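PDB 3GWB: peptidase M16 inactive domain family protein, which is of unproven function, but belongs to the peptidase M16 family, whose members are generally metal-dependent hydrolases, and may itself lack peptidase activity. Local coordinates for residues 96-100 and 111-115; 250-256 and 412-418; 90-94 and 165-169. All coordinates share one frame; numbering follows the deposited sequence.

Interaction 1: residues 96-100 and 111-115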
loop_
_atom_site.group_PDB
_atom_site.type_symbol
_atom_site.label_atom_id
_atom_site.label_comp_id
_atom_site.label_asym_id
_atom_site.label_seq_id
_atom_site.Cartn_x
_atom_site.Cartn_y
_atom_site.Cartn_z
ATOM N N VAL A 96 -12.591 11.805 2.400
ATOM C CA VAL A 96 -12.457 11.600 3.831
ATOM C C VAL A 96 -11.173 12.132 4.444
ATOM O O VAL A 96 -10.156 12.307 3.769
ATOM C CB VAL A 96 -12.555 10.089 4.172
ATOM C CG1 VAL A 96 -13.765 9.468 3.461
ATOM C CG2 VAL A 96 -11.285 9.370 3.746
ATOM N N ALA A 97 -11.264 12.413 5.737
ATOM C CA ALA A 97 -10.146 12.866 6.540
ATOM C C ALA A 97 -10.401 12.129 7.849
ATOM O O ALA A 97 -11.511 12.187 8.399
ATOM C CB ALA A 97 -10.187 14.357 6.739
ATOM N N SER A 98 -9.390 11.423 8.337
ATOM C CA SER A 98 -9.542 10.646 9.559
ATOM C C SER A 98 -8.382 10.801 10.528
ATOM O O SER A 98 -7.267 11.159 10.142
ATOM C CB SER A 98 -9.714 9.158 9.223
ATOM O OG SER A 98 -8.575 8.631 8.557
ATOM N N LEU A 99 -8.661 10.513 11.793
ATOM C CA LEU A 99 -7.667 10.601 12.850
ATOM C C LEU A 99 -7.864 9.488 13.869
ATOM O O LEU A 99 -8.966 9.290 14.376
ATOM C CB LEU A 99 -7.784 11.939 13.579
ATOM C CG LEU A 99 -6.847 12.137 14.773
ATOM C CD1 LEU A 99 -5.473 12.536 14.265
ATOM C CD2 LEU A 99 -7.388 13.222 15.687
ATOM N N ARG A 100 -6.803 8.743 14.146
ATOM C CA ARG A 100 -6.867 7.716 15.172
ATOM C C ARG A 100 -5.950 8.319 16.224
ATOM O O ARG A 100 -4.849 8.762 15.904
ATOM C CB ARG A 100 -6.326 6.375 14.673
ATOM C CG ARG A 100 -6.248 5.328 15.778
ATOM C CD ARG A 100 -6.305 3.878 15.268
ATOM N NE ARG A 100 -5.233 3.538 14.329
ATOM C CZ ARG A 100 -5.266 3.793 13.023
ATOM N NH1 ARG A 100 -6.321 4.395 12.484
ATOM N NH2 ARG A 100 -4.243 3.442 12.250
ATOM N N ALA A 111 -3.599 16.797 19.443
ATOM C CA ALA A 111 -3.808 16.097 18.180
ATOM C C ALA A 111 -5.060 16.586 17.450
ATOM O O ALA A 111 -5.057 16.712 16.228
ATOM C CB ALA A 111 -3.901 14.592 18.422
ATOM N N LEU A 112 -6.121 16.861 18.201
ATOM C CA LEU A 112 -7.364 17.334 17.596
ATOM C C LEU A 112 -7.250 18.767 17.100
ATOM O O LEU A 112 -7.865 19.131 16.096
ATOM C CB LEU A 112 -8.519 17.204 18.590
ATOM C CG LEU A 112 -8.953 15.756 18.823
ATOM C CD1 LEU A 112 -9.776 15.678 20.099
ATOM C CD2 LEU A 112 -9.735 15.248 17.617
ATOM N N LYS A 113 -6.470 19.583 17.801
ATOM C CA LYS A 113 -6.268 20.965 17.380
ATOM C C LYS A 113 -5.527 20.977 16.054
ATOM O O LYS A 113 -5.839 21.773 15.166
ATOM C CB LYS A 113 -5.457 21.742 18.415
ATOM C CG LYS A 113 -6.219 22.053 19.683
ATOM C CD LYS A 113 -5.406 22.949 20.612
ATOM C CE LYS A 113 -5.119 24.302 19.975
ATOM N NZ LYS A 113 -4.384 25.215 20.907
ATOM N N LEU A 114 -4.545 20.090 15.916
ATOM C CA LEU A 114 -3.780 20.004 14.679
ATOM C C LEU A 114 -4.670 19.464 13.559
ATOM O O LEU A 114 -4.640 19.960 12.432
ATOM C CB LEU A 114 -2.560 19.090 14.868
ATOM C CG LEU A 114 -1.711 18.777 13.628
ATOM C CD1 LEU A 114 -1.249 20.074 12.960
ATOM C CD2 LEU A 114 -0.516 17.924 14.044
ATOM N N PHE A 115 -5.463 18.447 13.880
ATOM C CA PHE A 115 -6.371 17.839 12.911
ATOM C C PHE A 115 -7.389 18.860 12.389
ATOM O O PHE A 115 -7.638 18.939 11.188
ATOM C CB PHE A 115 -7.113 16.667 13.552
ATOM C CG PHE A 115 -8.051 15.951 12.613
ATOM C CD1 PHE A 115 -7.557 15.133 11.606
ATOM C CD2 PHE A 115 -9.428 16.116 12.728
ATOM C CE1 PHE A 115 -8.419 14.470 10.730
ATOM C CE2 PHE A 115 -10.304 15.459 11.855
ATOM C CZ PHE A 115 -9.799 14.643 10.851
#

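Interaction 2: residues 250-256 and 412-418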
loop_
_atom_site.group_PDB
_atom_site.type_symbol
_atom_site.label_atom_id
_atom_site.label_comp_id
_atom_site.label_asym_id
_atom_site.label_seq_id
_atom_site.Cartn_x
_atom_site.Cartn_y
_atom_site.Cartn_z
ATOM N N THR A 250 -5.138 -11.202 -21.227
ATOM C CA THR A 250 -6.225 -10.328 -21.624
ATOM C C THR A 250 -7.100 -9.991 -20.438
ATOM O O THR A 250 -7.483 -10.864 -19.665
ATOM C CB THR A 250 -7.129 -10.928 -22.744
ATOM O OG1 THR A 250 -7.554 -12.244 -22.374
ATOM C CG2 THR A 250 -6.408 -10.969 -24.075
ATOM N N SER A 251 -7.391 -8.706 -20.290
ATOM C CA SER A 251 -8.222 -8.228 -19.200
ATOM C C SER A 251 -9.669 -8.163 -19.657
ATOM O O SER A 251 -9.970 -7.563 -20.688
ATOM C CB SER A 251 -7.753 -6.844 -18.755
ATOM O OG SER A 251 -8.770 -6.178 -18.030
ATOM N N LEU A 252 -10.555 -8.787 -18.885
ATOM C CA LEU A 252 -11.979 -8.827 -19.196
ATOM C C LEU A 252 -12.789 -8.131 -18.108
ATOM O O LEU A 252 -12.630 -8.419 -16.922
ATOM C CB LEU A 252 -12.455 -10.278 -19.303
ATOM C CG LEU A 252 -11.855 -11.195 -20.367
ATOM C CD1 LEU A 252 -12.296 -12.628 -20.087
ATOM C CD2 LEU A 252 -12.304 -10.744 -21.753
HETATM N N MSE A 253 -13.670 -7.226 -18.514
HETATM C CA MSE A 253 -14.510 -6.516 -17.563
HETATM C C MSE A 253 -15.935 -6.435 -18.090
HETATM O O MSE A 253 -16.162 -6.049 -19.237
HETATM C CB MSE A 253 -13.974 -5.104 -17.328
HETATM C CG MSE A 253 -12.547 -5.056 -16.828
HETATM SE SE MSE A 253 -12.135 -3.390 -16.305
HETATM C CE MSE A 253 -13.051 -3.287 -14.801
ATOM N N LEU A 254 -16.888 -6.821 -17.251
ATOM C CA LEU A 254 -18.297 -6.779 -17.615
ATOM C C LEU A 254 -18.977 -5.943 -16.552
ATOM O O LEU A 254 -18.601 -6.001 -15.383
ATOM C CB LEU A 254 -18.911 -8.180 -17.631
ATOM C CG LEU A 254 -18.290 -9.230 -18.553
ATOM C CD1 LEU A 254 -16.998 -9.749 -17.939
ATOM C CD2 LEU A 254 -19.270 -10.381 -18.746
ATOM N N ALA A 255 -19.981 -5.168 -16.946
ATOM C CA ALA A 255 -20.661 -4.325 -15.984
ATOM C C ALA A 255 -21.964 -3.745 -16.497
ATOM O O ALA A 255 -22.260 -3.785 -17.690
ATOM C CB ALA A 255 -19.731 -3.182 -15.555
ATOM N N GLN A 256 -22.731 -3.208 -15.556
ATOM C CA GLN A 256 -24.001 -2.557 -15.818
ATOM C C GLN A 256 -24.304 -1.802 -14.545
ATOM O O GLN A 256 -23.607 -1.979 -13.543
ATOM C CB GLN A 256 -25.103 -3.574 -16.121
ATOM C CG GLN A 256 -25.283 -4.681 -15.101
ATOM C CD GLN A 256 -26.395 -5.639 -15.510
ATOM O OE1 GLN A 256 -27.582 -5.368 -15.292
ATOM N NE2 GLN A 256 -26.016 -6.750 -16.130
ATOM N N LYS A 412 -28.247 -6.297 -20.392
ATOM C CA LYS A 412 -27.784 -4.934 -20.153
ATOM C C LYS A 412 -26.285 -4.779 -19.936
ATOM O O LYS A 412 -25.797 -3.661 -19.757
ATOM C CB LYS A 412 -28.517 -4.338 -18.946
ATOM C CG LYS A 412 -30.021 -4.198 -19.110
ATOM C CD LYS A 412 -30.603 -3.476 -17.910
ATOM C CE LYS A 412 -32.086 -3.146 -18.079
ATOM N NZ LYS A 412 -32.933 -4.365 -18.148
HETATM N N MSE A 413 -25.556 -5.889 -19.959
HETATM C CA MSE A 413 -24.114 -5.846 -19.733
HETATM C C MSE A 413 -23.313 -5.085 -20.776
HETATM O O MSE A 413 -23.544 -5.202 -21.984
HETATM C CB MSE A 413 -23.547 -7.264 -19.598
HETATM C CG MSE A 413 -23.702 -7.866 -18.204
HETATM SE SE MSE A 413 -22.606 -7.132 -16.955
HETATM C CE MSE A 413 -22.227 -8.579 -15.964
ATOM N N VAL A 414 -22.381 -4.284 -20.272
ATOM C CA VAL A 414 -21.471 -3.502 -21.094
ATOM C C VAL A 414 -20.146 -4.215 -20.891
ATOM O O VAL A 414 -19.693 -4.391 -19.756
ATOM C CB VAL A 414 -21.352 -2.057 -20.585
ATOM C CG1 VAL A 414 -20.338 -1.289 -21.424
ATOM C CG2 VAL A 414 -22.709 -1.382 -20.639
ATOM N N ILE A 415 -19.529 -4.641 -21.983
ATOM C CA ILE A 415 -18.280 -5.368 -21.881
ATOM C C ILE A 415 -17.100 -4.650 -22.519
ATOM O O ILE A 415 -17.203 -4.092 -23.609
ATOM C CB ILE A 415 -18.439 -6.748 -22.509
ATOM C CG1 ILE A 415 -19.651 -7.442 -21.884
ATOM C CG2 ILE A 415 -17.177 -7.570 -22.304
ATOM C CD1 ILE A 415 -20.082 -8.685 -22.616
ATOM N N VAL A 416 -15.974 -4.669 -21.818
ATOM C CA VAL A 416 -14.767 -4.033 -22.309
ATOM C C VAL A 416 -13.570 -4.914 -22.007
ATOM O O VAL A 416 -13.321 -5.269 -20.852
ATOM C CB VAL A 416 -14.549 -2.653 -21.652
ATOM C CG1 VAL A 416 -13.260 -2.032 -22.167
ATOM C CG2 VAL A 416 -15.734 -1.747 -21.941
ATOM N N SER A 417 -12.836 -5.271 -23.052
ATOM C CA SER A 417 -11.650 -6.097 -22.908
ATOM C C SER A 417 -10.432 -5.335 -23.415
ATOM O O SER A 417 -10.540 -4.496 -24.306
ATOM C CB SER A 417 -11.805 -7.395 -23.700
ATOM O OG SER A 417 -12.043 -7.121 -25.067
ATOM N N ALA A 418 -9.278 -5.622 -22.828
ATOM C CA ALA A 418 -8.036 -4.982 -23.234
ATOM C C ALA A 418 -7.001 -6.080 -23.363
ATOM O O ALA A 418 -6.697 -6.783 -22.395
ATOM C CB ALA A 418 -7.593 -3.958 -22.191
#

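Interaction 3: residues 90-94 and 165-169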
loop_
_atom_site.group_PDB
_atom_site.type_symbol
_atom_site.label_atom_id
_atom_site.label_comp_id
_atom_site.label_asym_id
_atom_site.label_seq_id
_atom_site.Cartn_x
_atom_site.Cartn_y
_atom_site.Cartn_z
ATOM N N ALA A 90 -9.981 10.453 -1.389
ATOM C CA ALA A 90 -11.078 11.025 -2.157
ATOM C C ALA A 90 -11.530 9.974 -3.168
ATOM O O ALA A 90 -10.709 9.251 -3.738
ATOM C CB ALA A 90 -10.620 12.303 -2.867
ATOM N N TYR A 91 -12.840 9.892 -3.374
ATOM C CA TYR A 91 -13.423 8.914 -4.281
ATOM C C TYR A 91 -14.414 9.574 -5.229
ATOM O O TYR A 91 -14.274 10.748 -5.553
ATOM C CB TYR A 91 -14.099 7.831 -3.439
ATOM C CG TYR A 91 -13.174 7.330 -2.353
ATOM C CD1 TYR A 91 -12.091 6.509 -2.664
ATOM C CD2 TYR A 91 -13.319 7.755 -1.033
ATOM C CE1 TYR A 91 -11.171 6.125 -1.694
ATOM C CE2 TYR A 91 -12.404 7.378 -0.048
ATOM C CZ TYR A 91 -11.331 6.565 -0.387
ATOM O OH TYR A 91 -10.412 6.194 0.567
ATOM N N LYS A 92 -15.413 8.817 -5.671
ATOM C CA LYS A 92 -16.418 9.331 -6.591
ATOM C C LYS A 92 -17.429 10.241 -5.906
ATOM O O LYS A 92 -17.641 11.367 -6.341
ATOM C CB LYS A 92 -17.169 8.175 -7.262
ATOM C CG LYS A 92 -16.329 7.296 -8.166
ATOM C CD LYS A 92 -16.015 7.987 -9.466
ATOM C CE LYS A 92 -15.420 7.017 -10.478
ATOM N NZ LYS A 92 -15.269 7.669 -11.802
ATOM N N ASP A 93 -18.063 9.759 -4.841
ATOM C CA ASP A 93 -19.056 10.589 -4.170
ATOM C C ASP A 93 -18.681 11.106 -2.786
ATOM O O ASP A 93 -19.433 11.867 -2.188
ATOM C CB ASP A 93 -20.429 9.879 -4.144
ATOM C CG ASP A 93 -20.388 8.521 -3.477
ATOM O OD1 ASP A 93 -19.279 8.020 -3.196
ATOM O OD2 ASP A 93 -21.477 7.945 -3.240
HETATM N N MSE A 94 -17.517 10.722 -2.274
HETATM C CA MSE A 94 -17.092 11.210 -0.969
HETATM C C MSE A 94 -15.587 11.443 -0.892
HETATM O O MSE A 94 -14.825 10.987 -1.745
HETATM C CB MSE A 94 -17.520 10.246 0.156
HETATM C CG MSE A 94 -17.039 8.799 0.015
HETATM SE SE MSE A 94 -17.248 7.800 1.534
HETATM C CE MSE A 94 -19.011 7.537 1.556
ATOM N N TYR A 165 -20.031 10.471 -12.478
ATOM C CA TYR A 165 -19.270 9.289 -12.058
ATOM C C TYR A 165 -18.418 8.724 -13.188
ATOM O O TYR A 165 -17.524 7.915 -12.948
ATOM C CB TYR A 165 -20.187 8.158 -11.573
ATOM C CG TYR A 165 -20.908 8.386 -10.261
ATOM C CD1 TYR A 165 -20.500 9.373 -9.362
ATOM C CD2 TYR A 165 -21.995 7.585 -9.912
ATOM C CE1 TYR A 165 -21.166 9.550 -8.140
ATOM C CE2 TYR A 165 -22.660 7.748 -8.709
ATOM C CZ TYR A 165 -22.246 8.729 -7.826
ATOM O OH TYR A 165 -22.925 8.878 -6.643
ATOM N N ALA A 166 -18.694 9.143 -14.418
ATOM C CA ALA A 166 -17.965 8.637 -15.571
ATOM C C ALA A 166 -16.455 8.900 -15.591
ATOM O O ALA A 166 -15.669 7.983 -15.819
ATOM C CB ALA A 166 -18.590 9.185 -16.847
ATOM N N HIS A 167 -16.047 10.145 -15.357
ATOM C CA HIS A 167 -14.630 10.498 -15.417
ATOM C C HIS A 167 -13.797 10.004 -14.241
ATOM O O HIS A 167 -14.296 9.838 -13.130
ATOM C CB HIS A 167 -14.480 12.014 -15.563
ATOM C CG HIS A 167 -14.797 12.772 -14.317
ATOM N ND1 HIS A 167 -13.831 13.151 -13.408
ATOM C CD2 HIS A 167 -15.979 13.196 -13.805
ATOM C CE1 HIS A 167 -14.403 13.773 -12.396
ATOM N NE2 HIS A 167 -15.705 13.814 -12.609
ATOM N N ALA A 168 -12.516 9.765 -14.504
ATOM C CA ALA A 168 -11.601 9.286 -13.480
ATOM C C ALA A 168 -11.453 10.325 -12.377
ATOM O O ALA A 168 -11.317 11.517 -12.654
ATOM C CB ALA A 168 -10.245 8.983 -14.098
ATOM N N SER A 169 -11.466 9.859 -11.132
ATOM C CA SER A 169 -11.343 10.727 -9.965
ATOM C C SER A 169 -10.088 11.590 -9.945
ATOM O O SER A 169 -10.126 12.730 -9.484
ATOM C CB SER A 169 -11.384 9.890 -8.687
ATOM O OG SER A 169 -12.633 9.242 -8.554
#

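Interaction 1: residues 96-100 and 111-115
The ring of Phe115 reaches from the helix to the strand and lies against Leu99, whose CB sits over one face, 4.0 Å from the ring centroid and 21° off the ring normal. This is a CH-pi contact displaced toward the rim, where Leu99 CB is 3.8 Å from Phe115 CD1. The Leu99 and Phe115 side chains run antiparallel, one past the other. With CG anti to the backbone N (chi1 -178°), Phe115 carries its ring across the gap, so that CZ comes 4.1 Å from Ala97 CB and CE1 approaches Ser98 O obliquely at 3.6 Å. At the root of the ring, beside Phe115 CB, Leu99 sends CD2 toward the helix, 3.7 Å from Leu112 CD2; the Leu112 methyl comes in at a slant. Leu38 and Leu40 of strand 35-42 and Phe79 of helix 72-80 also touch Phe115 and help bury it. Exchanging the phenylalanine for an alanine would probably open a gap beneath Leu99 CB, leave Ala97 CB without its aromatic neighbour and weaken the hold of the helix on the sheet. The segment axes approach to 10.1 Å and run nearly antiparallel, at 168°. Strand 95-102 leads through a short connection into helix 105-120, which doubles back over it: a strand-helix unit of an alpha/beta fold, with apolar side chains fastening the helix to one face of the six-stranded mixed sheet.

Interaction 2: residues 250-256 and 412-418
Met413, a selenomethionine, folds over the end of an antiparallel beta pairing within a mixed five-stranded sheet, where strand 249-257 lies between strands 414-419 and 311-319. Met413 CB lies 4.2 Å from Ala255 O, and Met413 CG packs 3.3 Å from Gln256 NE2, the two side chains crossing at about a right angle. A bend at chi2 (-72°) turns Met413 SE back over the neighbouring backbone, 3.3 Å from Ala255 N, and Met413 CE finishes 3.7 Å from Leu254 CB. Phe312 and Ile314 of strand 311-319 also touch this side chain. Further along, Leu254 and Ile415 project together from the same face, with Leu254 CG 4.0 Å from Ile415 CG1; both meet Gln331 of helix 323-340. On the opposite face, Met253, Val414 and Val416 pack on Leu155 of helix 147-160, leaving the sheet between helices. The hydrogen-bonded pairs Ser251-Ala418, Met253-Val416 and Ala255-Val414 alternate with non-hydrogen-bonded ones. The Gln256 amide lies against Met413 and Lys412, its NE2 donating to Asn409 O. Among the backbone bonds, Val416 N reaches Met253 O at 2.9 Å and is nearly straight, with an N-H...O angle of 173°.

Interaction 3: residues 90-94 and 165-169
Lys92 NZ is gripped by two backbone carbonyls, donating to Tyr165 O at 2.5 Å and to His167 O at 2.7 Å. Lys92 belongs to the turn of a beta hairpin, the link between strands 85-90 and 95-102, and its side chain pins that turn to the irregular loop 165-169. A bend at chi2 of Lys92 (-74°) directs the chain into the curve of the loop, where Lys92 CE also lies 3.4 Å from Tyr165 O. Neither bond lies in its carbonyl plane: the amine is tilted from that of Tyr165 and stands well above that of His167. The two carbonyl dipoles are likely to stabilise the positive charge and to limit the swing of the amine. Lower down the chain, Lys92 CD passes 3.7 Å from Ser169 OG, a hydroxyl that is hydrogen-bonded to Ser46 OG, while CB approaches the Tyr165 ring obliquely. The phenol end of Tyr165 crosses Asp93, its OH 3.7 Å from Asp93 CB and the carboxylate and ring planes 85° apart. Both groups are tied to the link between strands 299-303 and 311-319: Tyr165 OH bonds to Ala308 N, while Asp93 OD2 takes Gln307 N and also pairs with Tyr378 OH. The hairpin turn is closed by Tyr91 N donating to Met94 O at 2.8 Å. Across from it, the His167 imidazole makes a bent bond within its own loop, ND1 donating to Ala168 O at 3.1 Å from 60° above that carbonyl plane.

In the fold
Interactions 1 and 3 meet along the chain: the hairpin turn 90-94 runs straight into the strand of 96-100, though the centres of the two interactions are about 23 Å apart, and interaction 1 is nested inside the loop that interaction 3 closes. Interaction 2 belongs to the other sheet, its centre about 40 Å from that of interaction 1 and on the opposite side of the chain's centre. Interaction 3 lies between, about 10 Å from interaction 2 at their nearest atoms. Helix 147-160 joins these two, touching Lys92 through Met156 and Met253 through Leu155. In space the contacts thus run from one sheet, through a central loop contact, to the other.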